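Local coordinates for probable chaperone (Pseudomonas aeruginosa, PDB 4JMF), which probably acts as a type III secretion chaperone of the CesT family, binding a partner protein as a homodimer, at residues 35-49 and 101-113. Numbering follows the deposited sequence.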
ATOM      1  N   HIS B  35      14.091 -14.084   7.283  1.00 25.10           N
ATOM      2  CA  HIS B  35      13.640 -12.694   7.184  1.00 25.25           C
ATOM      3  C   HIS B  35      13.428 -11.985   8.526  1.00 25.20           C
ATOM      4  O   HIS B  35      12.577 -12.384   9.333  1.00 23.35           O
ATOM      5  CB  HIS B  35      12.358 -12.655   6.364  1.00 24.83           C
ATOM      6  CG  HIS B  35      12.464 -13.400   5.072  1.00 27.92           C
ATOM      7  ND1 HIS B  35      13.261 -12.971   4.029  1.00 23.66           N
ATOM      8  CD2 HIS B  35      11.889 -14.556   4.660  1.00 24.81           C
ATOM      9  CE1 HIS B  35      13.166 -13.829   3.029  1.00 26.31           C
ATOM     10  NE2 HIS B  35      12.341 -14.799   3.386  1.00 28.84           N
ATOM     11  N   LEU B  36      14.198 -10.924   8.758  1.00 22.69           N
ATOM     12  CA  LEU B  36      13.973 -10.067   9.918  1.00 21.13           C
ATOM     13  C   LEU B  36      12.925  -9.018   9.529  1.00 23.62           C
ATOM     14  O   LEU B  36      13.152  -8.225   8.604  1.00 22.69           O
ATOM     15  CB  LEU B  36      15.280  -9.398  10.356  1.00 17.06           C
ATOM     16  CG  LEU B  36      15.243  -8.444  11.556  1.00 23.03           C
ATOM     17  CD1 LEU B  36      14.897  -9.186  12.846  1.00 21.05           C
ATOM     18  CD2 LEU B  36      16.551  -7.709  11.710  1.00 19.11           C
ATOM     19  N   CYS B  37      11.775  -9.042  10.214  1.00 19.45           N
ATOM     20  CA  CYS B  37      10.659  -8.150   9.924  1.00 20.10           C
ATOM     21  C   CYS B  37      10.371  -7.226  11.102  1.00 21.58           C
ATOM     22  O   CYS B  37      10.495  -7.630  12.261  1.00 24.95           O
ATOM     23  CB  CYS B  37       9.407  -8.968   9.617  1.00 18.67           C
ATOM     24  SG  CYS B  37       9.622 -10.193   8.319  1.00 23.52           S
ATOM     25  N   HIS B  38       9.977  -5.992  10.800  1.00 17.87           N
ATOM     26  CA  HIS B  38       9.693  -4.988  11.826  1.00 21.31           C
ATOM     27  C   HIS B  38       8.239  -4.516  11.723  1.00 20.91           C
ATOM     28  O   HIS B  38       7.679  -4.485  10.624  1.00 18.58           O
ATOM     29  CB  HIS B  38      10.627  -3.779  11.663  1.00 17.33           C
ATOM     30  CG  HIS B  38      12.048  -4.151  11.382  1.00 21.34           C
ATOM     31  ND1 HIS B  38      12.950  -4.456  12.381  1.00 19.93           N
ATOM     32  CD2 HIS B  38      12.721  -4.278  10.213  1.00 20.15           C
ATOM     33  CE1 HIS B  38      14.119  -4.753  11.837  1.00 22.41           C
ATOM     34  NE2 HIS B  38      14.008  -4.652  10.525  1.00 24.23           N
ATOM     35  N   LEU B  39       7.650  -4.139  12.862  1.00 16.49           N
ATOM     36  CA  LEU B  39       6.260  -3.714  12.924  1.00 20.30           C
ATOM     37  C   LEU B  39       6.248  -2.409  13.673  1.00 20.36           C
ATOM     38  O   LEU B  39       6.963  -2.261  14.663  1.00 18.90           O
ATOM     39  CB  LEU B  39       5.417  -4.714  13.721  1.00 20.36           C
ATOM     40  CG  LEU B  39       5.754  -6.194  13.591  1.00 27.67           C
ATOM     41  CD1 LEU B  39       4.892  -7.025  14.568  1.00 30.45           C
ATOM     42  CD2 LEU B  39       5.541  -6.644  12.190  1.00 19.57           C
ATOM     43  N   ALA B  40       5.446  -1.457  13.213  1.00 15.85           N
ATOM     44  CA  ALA B  40       5.348  -0.193  13.918  1.00 19.97           C
ATOM     45  C   ALA B  40       4.008   0.423  13.624  1.00 21.42           C
ATOM     46  O   ALA B  40       3.417   0.149  12.585  1.00 19.61           O
ATOM     47  CB  ALA B  40       6.464   0.752  13.465  1.00 24.03           C
ATOM     48  N   GLU B  41       3.528   1.263  14.530  1.00 19.59           N
ATOM     49  CA  GLU B  41       2.357   2.062  14.224  1.00 21.75           C
ATOM     50  C   GLU B  41       2.795   3.272  13.396  1.00 22.47           C
ATOM     51  O   GLU B  41       3.504   4.145  13.894  1.00 21.66           O
ATOM     52  CB  GLU B  41       1.674   2.549  15.494  1.00 19.48           C
ATOM     53  CG  GLU B  41       0.373   3.268  15.178  1.00 21.73           C
ATOM     54  CD  GLU B  41      -0.343   3.788  16.411  1.00 24.34           C
ATOM     55  OE1 GLU B  41       0.264   3.828  17.508  1.00 25.36           O
ATOM     56  OE2 GLU B  41      -1.527   4.170  16.270  1.00 27.11           O
ATOM     57  N   HIS B  42       2.366   3.341  12.140  1.00 21.51           N
ATOM     58  CA  HIS B  42       2.879   4.390  11.257  1.00 20.69           C
ATOM     59  C   HIS B  42       2.025   4.505  10.016  1.00 18.53           C
ATOM     60  O   HIS B  42       1.996   3.584   9.204  1.00 22.37           O
ATOM     61  CB  HIS B  42       4.322   4.073  10.852  1.00 16.81           C
ATOM     62  CG  HIS B  42       5.018   5.203  10.159  1.00 20.58           C
ATOM     63  ND1 HIS B  42       4.992   5.368   8.791  1.00 23.45           N
ATOM     64  CD2 HIS B  42       5.772   6.220  10.645  1.00 22.36           C
ATOM     65  CE1 HIS B  42       5.702   6.434   8.459  1.00 17.96           C
ATOM     66  NE2 HIS B  42       6.186   6.969   9.567  1.00 19.71           N
ATOM     67  N   PRO B  43       1.283   5.615   9.879  1.00 20.24           N
ATOM     68  CA  PRO B  43       1.103   6.663  10.891  1.00 20.35           C
ATOM     69  C   PRO B  43       0.157   6.144  11.942  1.00 21.13           C
ATOM     70  O   PRO B  43      -0.139   4.938  11.954  1.00 17.47           O
ATOM     71  CB  PRO B  43       0.415   7.790  10.113  1.00 21.89           C
ATOM     72  CG  PRO B  43      -0.363   7.056   9.028  1.00 22.73           C
ATOM     73  CD  PRO B  43       0.485   5.862   8.664  1.00 21.03           C
ATOM     74  N   THR B  44      -0.305   7.033  12.813  1.00 22.16           N
ATOM     75  CA  THR B  44      -1.280   6.682  13.830  1.00 21.91           C
ATOM     76  C   THR B  44      -2.429   5.874  13.224  1.00 22.40           C
ATOM     77  O   THR B  44      -2.895   6.170  12.113  1.00 21.86           O
ATOM     78  CB  THR B  44      -1.791   7.953  14.509  1.00 24.41           C
ATOM     79  OG1 THR B  44      -0.661   8.640  15.048  1.00 31.61           O
ATOM     80  CG2 THR B  44      -2.751   7.627  15.656  1.00 25.15           C
ATOM     81  N   ASP B  45      -2.829   4.821  13.939  1.00 22.45           N
ATOM     82  CA  ASP B  45      -3.935   3.937  13.542  1.00 24.67           C
ATOM     83  C   ASP B  45      -3.678   3.072  12.313  1.00 22.03           C
ATOM     84  O   ASP B  45      -4.607   2.443  11.798  1.00 20.07           O
ATOM     85  CB  ASP B  45      -5.247   4.720  13.383  1.00 25.20           C
ATOM     86  CG  ASP B  45      -5.728   5.309  14.695  1.00 31.62           C
ATOM     87  OD1 ASP B  45      -5.692   4.592  15.721  1.00 34.85           O
ATOM     88  OD2 ASP B  45      -6.119   6.493  14.699  1.00 36.18           O
ATOM     89  N   HIS B  46      -2.427   3.018  11.856  1.00 20.43           N
ATOM     90  CA  HIS B  46      -2.046   2.044  10.823  1.00 20.99           C
ATOM     91  C   HIS B  46      -0.890   1.175  11.292  1.00 19.89           C
ATOM     92  O   HIS B  46      -0.069   1.603  12.102  1.00 21.89           O
ATOM     93  CB  HIS B  46      -1.654   2.730   9.511  1.00 20.11           C
ATOM     94  CG  HIS B  46      -2.760   3.504   8.872  1.00 18.16           C
ATOM     95  ND1 HIS B  46      -3.274   4.657   9.426  1.00 21.84           N
ATOM     96  CD2 HIS B  46      -3.438   3.304   7.716  1.00 15.68           C
ATOM     97  CE1 HIS B  46      -4.220   5.135   8.639  1.00 20.07           C
ATOM     98  NE2 HIS B  46      -4.349   4.327   7.603  1.00 22.34           N
ATOM     99  N   LEU B  47      -0.831  -0.055  10.792  1.00 18.50           N
ATOM    100  CA  LEU B  47       0.255  -0.963  11.151  1.00 21.07           C
ATOM    101  C   LEU B  47       1.163  -1.130   9.946  1.00 18.18           C
ATOM    102  O   LEU B  47       0.730  -1.624   8.896  1.00 14.62           O
ATOM    103  CB  LEU B  47      -0.291  -2.334  11.563  1.00 17.55           C
ATOM    104  CG  LEU B  47       0.737  -3.464  11.702  1.00 17.60           C
ATOM    105  CD1 LEU B  47       1.759  -3.141  12.779  1.00 22.21           C
ATOM    106  CD2 LEU B  47       0.041  -4.745  12.063  1.00 25.57           C
ATOM    107  N   LEU B  48       2.416  -0.721  10.102  1.00 16.51           N
ATOM    108  CA  LEU B  48       3.399  -0.839   9.033  1.00 16.49           C
ATOM    109  C   LEU B  48       4.269  -2.053   9.308  1.00 15.47           C
ATOM    110  O   LEU B  48       4.813  -2.176  10.399  1.00 15.68           O
ATOM    111  CB  LEU B  48       4.266   0.418   8.994  1.00 13.46           C
ATOM    112  CG  LEU B  48       5.403   0.491   7.978  1.00 16.91           C
ATOM    113  CD1 LEU B  48       4.853   0.698   6.555  1.00 16.45           C
ATOM    114  CD2 LEU B  48       6.383   1.610   8.367  1.00 15.05           C
ATOM    115  N   MET B  49       4.382  -2.961   8.338  1.00 14.00           N
ATOM    116  CA  MET B  49       5.309  -4.084   8.458  1.00 15.34           C
ATOM    117  C   MET B  49       6.356  -3.966   7.369  1.00 17.05           C
ATOM    118  O   MET B  49       6.028  -3.661   6.217  1.00 16.35           O
ATOM    119  CB  MET B  49       4.585  -5.424   8.284  1.00 13.29           C
ATOM    120  CG  MET B  49       3.461  -5.677   9.270  1.00 14.01           C
ATOM    121  SD  MET B  49       2.936  -7.388   9.130  1.00 17.45           S
ATOM    122  CE  MET B  49       1.612  -7.460  10.334  1.00 15.33           C
ATOM    123  N   ILE B 101      -4.262  -9.680  10.237  1.00 19.44           N
ATOM    124  CA  ILE B 101      -2.912  -9.277  10.614  1.00 20.58           C
ATOM    125  C   ILE B 101      -1.915 -10.386  10.262  1.00 21.51           C
ATOM    126  O   ILE B 101      -0.824 -10.117   9.733  1.00 19.27           O
ATOM    127  CB  ILE B 101      -2.823  -8.768  12.084  1.00 19.29           C
ATOM    128  CG1 ILE B 101      -1.494  -8.057  12.342  1.00 20.32           C
ATOM    129  CG2 ILE B 101      -3.016  -9.894  13.105  1.00 18.55           C
ATOM    130  CD1 ILE B 101      -1.446  -7.353  13.713  1.00 16.61           C
ATOM    131  N   HIS B 102      -2.325 -11.631  10.492  1.00 19.23           N
ATOM    132  CA  HIS B 102      -1.539 -12.788  10.079  1.00 18.88           C
ATOM    133  C   HIS B 102      -1.303 -12.717   8.568  1.00 20.20           C
ATOM    134  O   HIS B 102      -0.180 -12.877   8.093  1.00 19.02           O
ATOM    135  CB  HIS B 102      -2.276 -14.076  10.471  1.00 20.58           C
ATOM    136  CG  HIS B 102      -1.534 -15.338  10.143  1.00 23.66           C
ATOM    137  ND1 HIS B 102      -1.721 -16.026   8.961  1.00 21.24           N
ATOM    138  CD2 HIS B 102      -0.632 -16.054  10.857  1.00 23.46           C
ATOM    139  CE1 HIS B 102      -0.952 -17.101   8.955  1.00 24.36           C
ATOM    140  NE2 HIS B 102      -0.280 -17.140  10.092  1.00 23.61           N
ATOM    141  N   HIS B 103      -2.367 -12.456   7.818  1.00 20.43           N
ATOM    142  CA  HIS B 103      -2.268 -12.349   6.361  1.00 19.89           C
ATOM    143  C   HIS B 103      -1.298 -11.249   5.918  1.00 20.64           C
ATOM    144  O   HIS B 103      -0.528 -11.438   4.964  1.00 19.75           O
ATOM    145  CB  HIS B 103      -3.652 -12.125   5.749  1.00 18.46           C
ATOM    146  CG  HIS B 103      -3.661 -12.132   4.253  1.00 21.95           C
ATOM    147  ND1 HIS B 103      -3.634 -13.293   3.513  1.00 22.28           N
ATOM    148  CD2 HIS B 103      -3.691 -11.115   3.356  1.00 24.02           C
ATOM    149  CE1 HIS B 103      -3.656 -12.996   2.225  1.00 23.49           C
ATOM    150  NE2 HIS B 103      -3.687 -11.681   2.101  1.00 21.59           N
ATOM    151  N   GLN B 104      -1.329 -10.104   6.597  1.00 19.88           N
ATOM    152  CA  GLN B 104      -0.426  -9.001   6.246  1.00 17.25           C
ATOM    153  C   GLN B 104       1.029  -9.423   6.334  1.00 18.48           C
ATOM    154  O   GLN B 104       1.825  -9.146   5.430  1.00 14.81           O
ATOM    155  CB  GLN B 104      -0.647  -7.778   7.137  1.00 16.56           C
ATOM    156  CG  GLN B 104       0.161  -6.556   6.681  1.00 15.02           C
ATOM    157  CD  GLN B 104      -0.002  -5.352   7.595  1.00 19.02           C
ATOM    158  OE1 GLN B 104      -0.862  -5.341   8.482  1.00 15.94           O
ATOM    159  NE2 GLN B 104       0.827  -4.318   7.377  1.00 16.64           N
ATOM    160  N   LEU B 105       1.394 -10.080   7.429  1.00 16.92           N
ATOM    161  CA  LEU B 105       2.776 -10.506   7.597  1.00 16.17           C
ATOM    162  C   LEU B 105       3.131 -11.571   6.559  1.00 21.55           C
ATOM    163  O   LEU B 105       4.232 -11.562   5.996  1.00 19.22           O
ATOM    164  CB  LEU B 105       3.017 -11.027   9.021  1.00 18.17           C
ATOM    165  CG  LEU B 105       4.426 -11.540   9.343  1.00 21.14           C
ATOM    166  CD1 LEU B 105       5.476 -10.423   9.182  1.00 16.00           C
ATOM    167  CD2 LEU B 105       4.478 -12.119  10.765  1.00 18.13           C
ATOM    168  N   GLU B 106       2.192 -12.472   6.293  1.00 19.44           N
ATOM    169  CA  GLU B 106       2.452 -13.574   5.379  1.00 22.75           C
ATOM    170  C   GLU B 106       2.731 -13.071   3.975  1.00 21.38           C
ATOM    171  O   GLU B 106       3.640 -13.574   3.308  1.00 20.56           O
ATOM    172  CB  GLU B 106       1.268 -14.540   5.355  1.00 23.99           C
ATOM    173  CG  GLU B 106       1.562 -15.857   4.637  1.00 21.75           C
ATOM    174  CD  GLU B 106       0.738 -16.998   5.207  1.00 25.20           C
ATOM    175  OE1 GLU B 106      -0.489 -17.051   4.942  1.00 24.61           O
ATOM    176  OE2 GLU B 106       1.323 -17.840   5.931  1.00 27.36           O
ATOM    177  N   GLN B 107       1.965 -12.077   3.531  1.00 19.79           N
ATOM    178  CA  GLN B 107       2.186 -11.515   2.197  1.00 21.71           C
ATOM    179  C   GLN B 107       3.525 -10.781   2.122  1.00 20.91           C
ATOM    180  O   GLN B 107       4.201 -10.817   1.088  1.00 21.26           O
ATOM    181  CB  GLN B 107       1.028 -10.600   1.789  1.00 19.70           C
ATOM    182  CG  GLN B 107      -0.301 -11.326   1.640  1.00 21.96           C
ATOM    183  CD  GLN B 107      -0.212 -12.463   0.641  1.00 27.37           C
ATOM    184  OE1 GLN B 107       0.105 -12.249  -0.535  1.00 28.38           O
ATOM    185  NE2 GLN B 107      -0.480 -13.684   1.105  1.00 23.73           N
ATOM    186  N   LEU B 108       3.916 -10.127   3.217  1.00 20.25           N
ATOM    187  CA  LEU B 108       5.231  -9.491   3.279  1.00 20.11           C
ATOM    188  C   LEU B 108       6.309 -10.553   3.095  1.00 23.40           C
ATOM    189  O   LEU B 108       7.170 -10.443   2.212  1.00 19.91           O
ATOM    190  CB  LEU B 108       5.442  -8.777   4.619  1.00 18.35           C
ATOM    191  CG  LEU B 108       6.806  -8.092   4.759  1.00 22.03           C
ATOM    192  CD1 LEU B 108       6.988  -7.004   3.691  1.00 18.76           C
ATOM    193  CD2 LEU B 108       7.003  -7.514   6.165  1.00 19.52           C
ATOM    194  N   VAL B 109       6.257 -11.588   3.928  1.00 22.96           N
ATOM    195  CA  VAL B 109       7.250 -12.656   3.868  1.00 22.41           C
ATOM    196  C   VAL B 109       7.231 -13.414   2.537  1.00 22.98           C
ATOM    197  O   VAL B 109       8.286 -13.779   2.010  1.00 23.18           O
ATOM    198  CB  VAL B 109       7.123 -13.606   5.073  1.00 24.11           C
ATOM    199  CG1 VAL B 109       8.091 -14.762   4.935  1.00 25.12           C
ATOM    200  CG2 VAL B 109       7.431 -12.838   6.348  1.00 21.58           C
ATOM    201  N   ALA B 110       6.044 -13.611   1.966  1.00 20.34           N
ATOM    202  CA  ALA B 110       5.949 -14.290   0.679  1.00 22.98           C
ATOM    203  C   ALA B 110       6.743 -13.563  -0.401  1.00 24.98           C
ATOM    204  O   ALA B 110       7.397 -14.192  -1.230  1.00 25.29           O
ATOM    205  CB  ALA B 110       4.487 -14.472   0.257  1.00 25.64           C
ATOM    206  N   ALA B 111       6.714 -12.235  -0.391  1.00 24.12           N
ATOM    207  CA  ALA B 111       7.447 -11.505  -1.423  1.00 23.10           C
ATOM    208  C   ALA B 111       8.932 -11.524  -1.120  1.00 26.24           C
ATOM    209  O   ALA B 111       9.759 -11.575  -2.028  1.00 26.43           O
ATOM    210  CB  ALA B 111       6.952 -10.098  -1.542  1.00 20.21           C
ATOM    211  N   ALA B 112       9.273 -11.475   0.160  1.00 22.24           N
ATOM    212  CA  ALA B 112      10.680 -11.509   0.554  1.00 28.72           C
ATOM    213  C   ALA B 112      11.313 -12.836   0.137  1.00 29.49           C
ATOM    214  O   ALA B 112      12.488 -12.873  -0.240  1.00 27.62           O
ATOM    215  CB  ALA B 112      10.828 -11.289   2.052  1.00 22.23           C
ATOM    216  N   GLU B 113      10.529 -13.915   0.213  1.00 29.25           N
ATOM    217  CA  GLU B 113      10.989 -15.259  -0.151  1.00 31.52           C
ATOM    218  C   GLU B 113      11.289 -15.336  -1.644  1.00 37.46           C
ATOM    219  O   GLU B 113      12.310 -15.883  -2.069  1.00 38.33           O
ATOM    220  CB  GLU B 113       9.909 -16.296   0.185  1.00 28.62           C
ATOM    221  CG  GLU B 113      10.003 -16.875   1.578  1.00 28.60           C
ATOM    222  CD  GLU B 113      11.224 -17.754   1.754  1.00 34.12           C
ATOM    223  OE1 GLU B 113      11.192 -18.899   1.256  1.00 34.72           O
ATOM    224  OE2 GLU B 113      12.213 -17.307   2.385  1.00 35.74           O
TER
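M49 lies across helix 101-113 and is the centre of the packing. Its chain is extended beyond CG, which carries SD to 3.5 Å from L105 CA and lets CE reach the carbonyl oxygen and CG1 of I101. CG of M49 rests against the amide of Q104. L108 CD2 touches M49 CB on the next turn. L47 is also tight: its CD2 meets I101 CD1 at 3.4 Å, closer than usual for two carbons. Q104 NE2 gives a nearly straight hydrogen bond to L47 O (3.1 Å, 172°) and a second to N89 OD1. L47 O lies in the amide plane of Q104, while NE2 comes in from above the L47 carbonyl plane. Q104 OE1 is buried without a polar partner. Toward the other end the packing thins. C37 SG comes no nearer than 4.0 Å to V109 CG2. H35 closes this partly exposed side. A112 CB sits over one face of its ring, 3.8 Å from the centroid, in a CH-pi contact. H35 NE2 donates a hydrogen bond to the anti lone pair of E113 OE2 at 2.7 Å, the oxygen tilted from the ring plane. The carboxylate stands 78° from the ring plane. The helix packs on one face of the five-stranded antiparallel sheet, covering strands 35-41 and 46-53. Helix 3-15 borders it at the I101 end, where L12 touches L39 and I101; at the other end V109 meets V32 of strand 28-32.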